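Local coordinates for uncharacterized protein (Escherichia coli O157:H7, PDB 4ZV9) that is of unknown function but, as a member of the dienelactone hydrolase family with an alpha/beta-hydrolase fold, probably acts as a hydrolase, at residues V48-G53 with F210-T215; V197-I202 with L231-K236. One frame throughout, in Å; residues are numbered along the deposited sequence.

Contact 1: residues V48-G53 with F210-T215; sequences VHENRG and FHNDST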
ATOM      1  N   VAL A  48      -0.404  -1.610  -2.201  1.00 22.11           N
ATOM      2  CA  VAL A  48       0.731  -1.985  -3.027  1.00 22.82           C
ATOM      3  C   VAL A  48       1.475  -3.161  -2.421  1.00 24.44           C
ATOM      4  O   VAL A  48       1.902  -3.123  -1.257  1.00 25.20           O
ATOM      5  CB  VAL A  48       1.722  -0.826  -3.197  1.00 24.50           C
ATOM      6  CG1 VAL A  48       2.806  -1.204  -4.202  1.00 26.04           C
ATOM      7  CG2 VAL A  48       1.002   0.440  -3.630  1.00 27.13           C
ATOM      8  N   HIS A  49       1.680  -4.194  -3.232  1.00 24.02           N
ATOM      9  CA  HIS A  49       2.360  -5.406  -2.764  1.00 24.43           C
ATOM     10  C   HIS A  49       3.861  -5.240  -2.518  1.00 25.28           C
ATOM     11  O   HIS A  49       4.422  -4.139  -2.653  1.00 23.82           O
ATOM     12  CB  HIS A  49       2.102  -6.578  -3.737  1.00 24.98           C
ATOM     13  CG  HIS A  49       2.514  -6.316  -5.163  1.00 23.05           C
ATOM     14  ND1 HIS A  49       3.831  -6.178  -5.547  1.00 25.04           N
ATOM     15  CD2 HIS A  49       1.788  -6.262  -6.306  1.00 24.54           C
ATOM     16  CE1 HIS A  49       3.899  -6.026  -6.861  1.00 26.17           C
ATOM     17  NE2 HIS A  49       2.673  -6.075  -7.346  1.00 25.36           N
ATOM     18  N   GLU A  50       4.505  -6.342  -2.121  1.00 23.56           N
ATOM     19  CA  GLU A  50       5.927  -6.361  -1.820  1.00 26.68           C
ATOM     20  C   GLU A  50       6.739  -6.596  -3.114  1.00 27.55           C
ATOM     21  O   GLU A  50       6.310  -6.195  -4.212  1.00 28.61           O
ATOM     22  CB  GLU A  50       6.188  -7.414  -0.707  1.00 30.49           C
ATOM     23  CG  GLU A  50       5.412  -7.143   0.588  1.00 34.55           C
ATOM     24  CD  GLU A  50       5.529  -8.255   1.640  1.00 39.40           C
ATOM     25  OE1 GLU A  50       5.292  -9.420   1.298  1.00 39.89           O
ATOM     26  OE2 GLU A  50       5.793  -7.965   2.827  1.00 41.17           O
ATOM     27  N   ASN A  51       7.876  -7.275  -3.013  1.00 29.41           N
ATOM     28  CA  ASN A  51       8.735  -7.526  -4.174  1.00 31.21           C
ATOM     29  C   ASN A  51       8.470  -8.833  -4.918  1.00 31.44           C
ATOM     30  O   ASN A  51       9.342  -9.328  -5.647  1.00 33.42           O
ATOM     31  CB  ASN A  51      10.207  -7.490  -3.752  1.00 34.12           C
ATOM     32  CG  ASN A  51      10.561  -8.551  -2.724  1.00 35.37           C
ATOM     33  OD1 ASN A  51       9.699  -9.173  -2.126  1.00 30.78           O
ATOM     34  ND2 ASN A  51      11.850  -8.726  -2.487  1.00 40.93           N
ATOM     35  N   ARG A  52       7.283  -9.400  -4.763  1.00 29.88           N
ATOM     36  CA  ARG A  52       6.976 -10.666  -5.404  1.00 29.16           C
ATOM     37  C   ARG A  52       5.551 -10.770  -5.945  1.00 29.88           C
ATOM     38  O   ARG A  52       4.983 -11.858  -5.989  1.00 27.01           O
ATOM     39  CB  ARG A  52       7.288 -11.805  -4.437  1.00 34.15           C
ATOM     40  CG  ARG A  52       6.700 -11.645  -3.040  1.00 33.66           C
ATOM     41  CD  ARG A  52       7.730 -12.102  -2.057  1.00 41.13           C
ATOM     42  NE  ARG A  52       7.247 -12.322  -0.694  1.00 41.21           N
ATOM     43  CZ  ARG A  52       7.524 -11.564   0.353  1.00 42.10           C
ATOM     44  NH1 ARG A  52       8.258 -10.460   0.206  1.00 41.92           N
ATOM     45  NH2 ARG A  52       7.056 -11.908   1.550  1.00 41.65           N
ATOM     46  N   GLY A  53       4.994  -9.635  -6.362  1.00 25.31           N
ATOM     47  CA  GLY A  53       3.675  -9.589  -6.980  1.00 24.17           C
ATOM     48  C   GLY A  53       2.494  -9.724  -6.029  1.00 24.59           C
ATOM     49  O   GLY A  53       2.642  -9.684  -4.803  1.00 25.43           O
ATOM     50  N   PHE A 210       7.226  -7.725   9.344  1.00 33.32           N
ATOM     51  CA  PHE A 210       6.532  -8.185  10.570  1.00 34.39           C
ATOM     52  C   PHE A 210       5.014  -8.268  10.450  1.00 32.02           C
ATOM     53  O   PHE A 210       4.383  -8.975  11.225  1.00 33.07           O
ATOM     54  CB  PHE A 210       6.931  -7.391  11.838  1.00 34.20           C
ATOM     55  CG  PHE A 210       6.485  -5.958  11.843  1.00 35.00           C
ATOM     56  CD1 PHE A 210       5.166  -5.617  12.130  1.00 36.06           C
ATOM     57  CD2 PHE A 210       7.391  -4.938  11.610  1.00 37.93           C
ATOM     58  CE1 PHE A 210       4.756  -4.290  12.145  1.00 35.86           C
ATOM     59  CE2 PHE A 210       6.989  -3.609  11.640  1.00 38.82           C
ATOM     60  CZ  PHE A 210       5.667  -3.286  11.904  1.00 36.96           C
ATOM     61  N   HIS A 211       4.434  -7.551   9.496  1.00 31.89           N
ATOM     62  CA  HIS A 211       2.996  -7.629   9.262  1.00 29.57           C
ATOM     63  C   HIS A 211       2.624  -8.824   8.373  1.00 29.45           C
ATOM     64  O   HIS A 211       1.451  -9.221   8.331  1.00 27.72           O
ATOM     65  CB  HIS A 211       2.506  -6.348   8.603  1.00 29.98           C
ATOM     66  CG  HIS A 211       1.019  -6.268   8.480  1.00 30.14           C
ATOM     67  ND1 HIS A 211       0.350  -6.612   7.326  1.00 28.77           N
ATOM     68  CD2 HIS A 211       0.068  -5.903   9.376  1.00 31.08           C
ATOM     69  CE1 HIS A 211      -0.949  -6.459   7.513  1.00 28.28           C
ATOM     70  NE2 HIS A 211      -1.145  -6.029   8.748  1.00 27.35           N
ATOM     71  N   ASN A 212       3.600  -9.401   7.673  1.00 27.71           N
ATOM     72  CA  ASN A 212       3.321 -10.508   6.758  1.00 27.31           C
ATOM     73  C   ASN A 212       3.214 -11.829   7.516  1.00 28.31           C
ATOM     74  O   ASN A 212       4.206 -12.494   7.795  1.00 27.62           O
ATOM     75  CB  ASN A 212       4.358 -10.591   5.641  1.00 25.98           C
ATOM     76  CG  ASN A 212       3.957 -11.579   4.538  1.00 27.12           C
ATOM     77  OD1 ASN A 212       3.143 -12.487   4.758  1.00 27.63           O
ATOM     78  ND2 ASN A 212       4.521 -11.389   3.325  1.00 23.92           N
ATOM     79  N   ASP A 213       1.974 -12.228   7.766  1.00 29.27           N
ATOM     80  CA  ASP A 213       1.670 -13.446   8.501  1.00 32.67           C
ATOM     81  C   ASP A 213       1.955 -14.751   7.734  1.00 32.07           C
ATOM     82  O   ASP A 213       1.825 -15.829   8.305  1.00 31.71           O
ATOM     83  CB  ASP A 213       0.227 -13.388   9.004  1.00 35.48           C
ATOM     84  CG  ASP A 213      -0.740 -13.020   7.912  1.00 38.49           C
ATOM     85  OD1 ASP A 213      -1.049 -13.908   7.098  1.00 34.62           O
ATOM     86  OD2 ASP A 213      -1.150 -11.836   7.853  1.00 36.02           O
ATOM     87  N   SER A 214       2.391 -14.661   6.478  1.00 30.28           N
ATOM     88  CA  SER A 214       2.779 -15.859   5.726  1.00 30.37           C
ATOM     89  C   SER A 214       4.296 -16.122   5.805  1.00 30.57           C
ATOM     90  O   SER A 214       4.791 -17.081   5.197  1.00 30.00           O
ATOM     91  CB  SER A 214       2.350 -15.741   4.264  1.00 28.36           C
ATOM     92  OG  SER A 214       3.124 -14.764   3.553  1.00 30.72           O
ATOM     93  N   THR A 215       5.025 -15.321   6.578  1.00 32.19           N
ATOM     94  CA  THR A 215       6.492 -15.478   6.689  1.00 34.29           C
ATOM     95  C   THR A 215       6.926 -15.627   8.144  1.00 35.66           C
ATOM     96  O   THR A 215       6.204 -15.226   9.055  1.00 34.18           O
ATOM     97  CB  THR A 215       7.259 -14.256   6.148  1.00 36.18           C
ATOM     98  OG1 THR A 215       7.116 -13.153   7.064  1.00 37.53           O
ATOM     99  CG2 THR A 215       6.746 -13.844   4.784  1.00 35.11           C
TER
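The guanidinium of Arg-52 and the amide of Asn-212 lie nearly parallel, their planes 8° apart, but the amide nitrogen approaches the guanidinium obliquely. Arg-52 NH2 and Asn-212 ND2 are 3.1 Å apart; both are donors, so the closeness is no bond. At the edge of the guanidinium, near its plane, Thr-215 CG2 comes within 3.8 Å of Arg-52 NH2, a methyl resting beside the charge. Asn-51 OD1 lies in that plane, accepting from Arg-52 NH1 at 3.0 Å. The ring of His-49 has Gly-53 CA over the centre of one face, an approach that the bare glycine makes easy.

A carboxylate reconciles the two donors. Glu-50 OE1 takes a weak hydrogen bond from Asn-212 ND2 at 2.9 Å, with carboxylate and amide planes turned 42° apart. The same oxygen is 3.1 Å from Arg-52 NH2, well out of the guanidinium plane, so this salt bridge is one of charge alone.

Asn-212 suits its place because its amide serves two sides. With CG anti to the backbone N (chi1 -170°), ND2 reaches Glu-50 while OD1 turns back to its own loop. There OD1 accepts from Ser-214 N in an Asx turn, and from Ser-214 OG at 2.6 Å, both from the same face of the amide; these bonds limit its rotation.

The main polar partner of Arg-52 is Asp-88, which forms a salt bridge with NE. Glu-50 also touches Phe-129, which precedes the modified Cys-130, an arrangement consistent with the active-site region of dienelactone hydrolases. The contact is buried, joining the loop between strand 42-48 and helix 56-67 to the loop leading into helix 220-237, with Tyr-57 of helix 56-67 against both Glu-50 and Asn-212 and helix 88-97 bordering Arg-52.

Contact 2: residues V197-I202 with L231-K236; sequences VYEAYI and LKWFDK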
ATOM      1  N   VAL A 197       2.969  16.895   7.899  1.00 41.51           N
ATOM      2  CA  VAL A 197       2.186  16.124   8.858  1.00 41.10           C
ATOM      3  C   VAL A 197       2.613  14.676   8.736  1.00 39.85           C
ATOM      4  O   VAL A 197       2.487  14.079   7.661  1.00 38.47           O
ATOM      5  CB  VAL A 197       0.663  16.262   8.584  1.00 41.81           C
ATOM      6  CG1 VAL A 197      -0.158  15.334   9.480  1.00 42.05           C
ATOM      7  CG2 VAL A 197       0.219  17.712   8.786  1.00 41.98           C
ATOM      8  N   TYR A 198       3.121  14.104   9.825  1.00 41.75           N
ATOM      9  CA  TYR A 198       3.502  12.700   9.826  1.00 40.24           C
ATOM     10  C   TYR A 198       3.540  12.140  11.235  1.00 43.18           C
ATOM     11  O   TYR A 198       3.616  12.886  12.208  1.00 40.50           O
ATOM     12  CB  TYR A 198       4.890  12.510   9.194  1.00 39.87           C
ATOM     13  CG  TYR A 198       6.027  12.899  10.118  1.00 42.91           C
ATOM     14  CD1 TYR A 198       6.403  14.229  10.266  1.00 42.49           C
ATOM     15  CD2 TYR A 198       6.702  11.945  10.867  1.00 42.47           C
ATOM     16  CE1 TYR A 198       7.420  14.593  11.126  1.00 44.19           C
ATOM     17  CE2 TYR A 198       7.734  12.300  11.731  1.00 43.51           C
ATOM     18  CZ  TYR A 198       8.084  13.622  11.853  1.00 44.98           C
ATOM     19  OH  TYR A 198       9.102  13.985  12.710  1.00 48.24           O
ATOM     20  N   GLU A 199       3.465  10.816  11.326  1.00 40.57           N
ATOM     21  CA  GLU A 199       3.712  10.096  12.577  1.00 44.82           C
ATOM     22  C   GLU A 199       4.532   8.886  12.171  1.00 42.37           C
ATOM     23  O   GLU A 199       4.250   8.265  11.143  1.00 35.24           O
ATOM     24  CB  GLU A 199       2.435   9.646  13.288  1.00 48.15           C
ATOM     25  CG  GLU A 199       1.642  10.771  13.924  1.00 55.03           C
ATOM     26  CD  GLU A 199       0.443  10.281  14.720  1.00 59.02           C
ATOM     27  OE1 GLU A 199       0.340   9.065  14.999  1.00 63.03           O
ATOM     28  OE2 GLU A 199      -0.402  11.122  15.085  1.00 67.12           O
ATOM     29  N   ALA A 200       5.569   8.582  12.945  1.00 42.84           N
ATOM     30  CA  ALA A 200       6.424   7.443  12.630  1.00 44.01           C
ATOM     31  C   ALA A 200       6.601   6.600  13.865  1.00 45.18           C
ATOM     32  O   ALA A 200       6.726   7.122  14.967  1.00 46.36           O
ATOM     33  CB  ALA A 200       7.771   7.902  12.109  1.00 43.52           C
ATOM     34  N   TYR A 201       6.580   5.289  13.673  1.00 43.90           N
ATOM     35  CA  TYR A 201       6.719   4.356  14.774  1.00 47.88           C
ATOM     36  C   TYR A 201       7.760   3.311  14.446  1.00 48.07           C
ATOM     37  O   TYR A 201       7.776   2.756  13.340  1.00 46.94           O
ATOM     38  CB  TYR A 201       5.383   3.681  15.076  1.00 46.61           C
ATOM     39  CG  TYR A 201       4.342   4.660  15.528  1.00 46.17           C
ATOM     40  CD1 TYR A 201       4.291   5.086  16.861  1.00 49.34           C
ATOM     41  CD2 TYR A 201       3.427   5.191  14.629  1.00 46.30           C
ATOM     42  CE1 TYR A 201       3.342   6.003  17.278  1.00 49.95           C
ATOM     43  CE2 TYR A 201       2.467   6.101  15.037  1.00 46.23           C
ATOM     44  CZ  TYR A 201       2.434   6.509  16.358  1.00 51.11           C
ATOM     45  OH  TYR A 201       1.496   7.424  16.758  1.00 51.09           O
ATOM     46  N   ILE A 202       8.639   3.065  15.410  1.00 49.05           N
ATOM     47  CA  ILE A 202       9.650   2.034  15.283  1.00 49.49           C
ATOM     48  C   ILE A 202       9.235   0.926  16.242  1.00 50.51           C
ATOM     49  O   ILE A 202       9.158   1.145  17.444  1.00 53.63           O
ATOM     50  CB  ILE A 202      11.050   2.575  15.614  1.00 53.88           C
ATOM     51  CG1 ILE A 202      11.396   3.691  14.633  1.00 53.40           C
ATOM     52  CG2 ILE A 202      12.089   1.467  15.514  1.00 55.70           C
ATOM     53  CD1 ILE A 202      12.607   4.506  15.030  1.00 57.65           C
ATOM     54  N   LEU A 231      -5.688   1.925  10.533  1.00 30.31           N
ATOM     55  CA  LEU A 231      -7.135   2.155  10.454  1.00 32.29           C
ATOM     56  C   LEU A 231      -7.556   3.509  11.061  1.00 33.71           C
ATOM     57  O   LEU A 231      -8.429   4.195  10.523  1.00 32.84           O
ATOM     58  CB  LEU A 231      -7.913   1.016  11.125  1.00 33.43           C
ATOM     59  CG  LEU A 231      -7.733  -0.377  10.501  1.00 34.26           C
ATOM     60  CD1 LEU A 231      -8.700  -1.365  11.141  1.00 33.49           C
ATOM     61  CD2 LEU A 231      -7.929  -0.354   8.994  1.00 32.73           C
ATOM     62  N   LYS A 232      -6.927   3.909  12.158  1.00 35.06           N
ATOM     63  CA  LYS A 232      -7.217   5.226  12.733  1.00 37.42           C
ATOM     64  C   LYS A 232      -6.794   6.350  11.781  1.00 34.78           C
ATOM     65  O   LYS A 232      -7.447   7.394  11.710  1.00 34.01           O
ATOM     66  CB  LYS A 232      -6.523   5.407  14.084  1.00 42.38           C
ATOM     67  CG  LYS A 232      -7.133   4.515  15.153  1.00 49.01           C
ATOM     68  CD  LYS A 232      -6.602   4.760  16.559  1.00 56.28           C
ATOM     69  CE  LYS A 232      -7.031   3.612  17.458  1.00 59.55           C
ATOM     70  NZ  LYS A 232      -6.849   3.944  18.895  1.00 67.63           N
ATOM     71  N   TRP A 233      -5.687   6.148  11.082  1.00 32.85           N
ATOM     72  CA  TRP A 233      -5.178   7.134  10.138  1.00 34.24           C
ATOM     73  C   TRP A 233      -6.186   7.254   8.986  1.00 33.50           C
ATOM     74  O   TRP A 233      -6.558   8.365   8.586  1.00 32.44           O
ATOM     75  CB  TRP A 233      -3.802   6.695   9.630  1.00 33.03           C
ATOM     76  CG  TRP A 233      -2.936   7.785   9.065  1.00 33.38           C
ATOM     77  CD1 TRP A 233      -2.610   7.975   7.759  1.00 31.37           C
ATOM     78  CD2 TRP A 233      -2.222   8.788   9.811  1.00 34.44           C
ATOM     79  NE1 TRP A 233      -1.749   9.049   7.640  1.00 33.46           N
ATOM     80  CE2 TRP A 233      -1.500   9.565   8.883  1.00 33.21           C
ATOM     81  CE3 TRP A 233      -2.135   9.106  11.173  1.00 37.42           C
ATOM     82  CZ2 TRP A 233      -0.697  10.649   9.268  1.00 36.16           C
ATOM     83  CZ3 TRP A 233      -1.346  10.186  11.556  1.00 38.43           C
ATOM     84  CH2 TRP A 233      -0.636  10.942  10.605  1.00 38.95           C
ATOM     85  N   PHE A 234      -6.628   6.107   8.467  1.00 31.11           N
ATOM     86  CA  PHE A 234      -7.630   6.099   7.393  1.00 33.43           C
ATOM     87  C   PHE A 234      -8.901   6.811   7.828  1.00 35.64           C
ATOM     88  O   PHE A 234      -9.466   7.595   7.071  1.00 34.81           O
ATOM     89  CB  PHE A 234      -8.005   4.676   6.948  1.00 31.87           C
ATOM     90  CG  PHE A 234      -6.908   3.924   6.207  1.00 29.09           C
ATOM     91  CD1 PHE A 234      -5.876   4.589   5.544  1.00 29.40           C
ATOM     92  CD2 PHE A 234      -6.965   2.546   6.120  1.00 27.89           C
ATOM     93  CE1 PHE A 234      -4.891   3.879   4.868  1.00 29.52           C
ATOM     94  CE2 PHE A 234      -6.006   1.835   5.413  1.00 27.72           C
ATOM     95  CZ  PHE A 234      -4.965   2.503   4.790  1.00 27.44           C
ATOM     96  N   ASP A 235      -9.359   6.502   9.036  1.00 36.61           N
ATOM     97  CA  ASP A 235     -10.577   7.088   9.561  1.00 42.29           C
ATOM     98  C   ASP A 235     -10.446   8.604   9.678  1.00 42.23           C
ATOM     99  O   ASP A 235     -11.381   9.345   9.405  1.00 39.13           O
ATOM    100  CB  ASP A 235     -10.882   6.501  10.936  1.00 52.65           C
ATOM    101  CG  ASP A 235     -12.140   7.074  11.542  1.00 61.43           C
ATOM    102  OD1 ASP A 235     -13.205   6.961  10.907  1.00 73.61           O
ATOM    103  OD2 ASP A 235     -12.067   7.646  12.649  1.00 71.39           O
ATOM    104  N   LYS A 236      -9.267   9.060  10.067  1.00 40.21           N
ATOM    105  CA  LYS A 236      -9.021  10.481  10.219  1.00 42.29           C
ATOM    106  C   LYS A 236      -8.918  11.227   8.885  1.00 39.66           C
ATOM    107  O   LYS A 236      -9.417  12.340   8.768  1.00 38.91           O
ATOM    108  CB  LYS A 236      -7.725  10.683  10.996  1.00 44.49           C
ATOM    109  CG  LYS A 236      -7.465  12.101  11.475  1.00 51.54           C
ATOM    110  CD  LYS A 236      -6.161  12.137  12.249  1.00 55.40           C
ATOM    111  CE  LYS A 236      -5.760  13.494  12.696  1.00 61.46           C
ATOM    112  NZ  LYS A 236      -6.879  14.345  13.144  1.00 65.59           N
TER
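Glu-199 on strand 198-203 and Trp-233 on helix 220-237 bring the two backbones nearest, their CA atoms 9.7 Å apart. The C-terminal helix here packs against a strand of the alpha/beta-hydrolase fold, the strand pairing in parallel with strand 169-174. Trp-233 bridges the gap because its large ring can span the distance between the layers. Its chi1 of -159° swings the indole away from the backbone N, carrying the six-membered ring toward the strand, and CH2 comes within 4.4 Å of the backbone carbon C of Tyr-198. Its NE1 donates to Pro-168 O, and its side chain also touches Leu-170, Cys-148 and Val-150, so the indole is buried with its polar atom satisfied.

Glu-199 suits the margin of this packing: its aliphatic part runs alongside the indole, CG 3.9 Å from Trp-233 CZ3, while the carboxylate continues past the ring. CD meets CZ3 obliquely at 3.6 Å, whereas OE2 lies in the ring plane, at the edge. Carboxylate and indole are turned 67° apart. The other oxygen, Glu-199 OE1, accepts a hydrogen bond at 2.7 Å from Tyr-201 OH, which reaches it from above the carboxylate plane.

Overall arrangement
Contact 1 is buried and polar, made by two loops; contact 2, partly buried and farther from the centre of the chain, is made by a strand and a helix. Their centres lie 20 Å apart, with nearest atoms about 7 Å apart. They share a part of the chain: the loop of 210-215 leads from strand 198-203 to helix 220-237, the two elements that contact 2 holds together. A glutamate takes part in each contact but is used differently. Glu-50 shares its carboxylate between an amide of the other loop and a guanidinium of its own, whereas Glu-199 lends mainly its carbon chain to an aromatic ring and directs its charge to a tyrosine on its own strand.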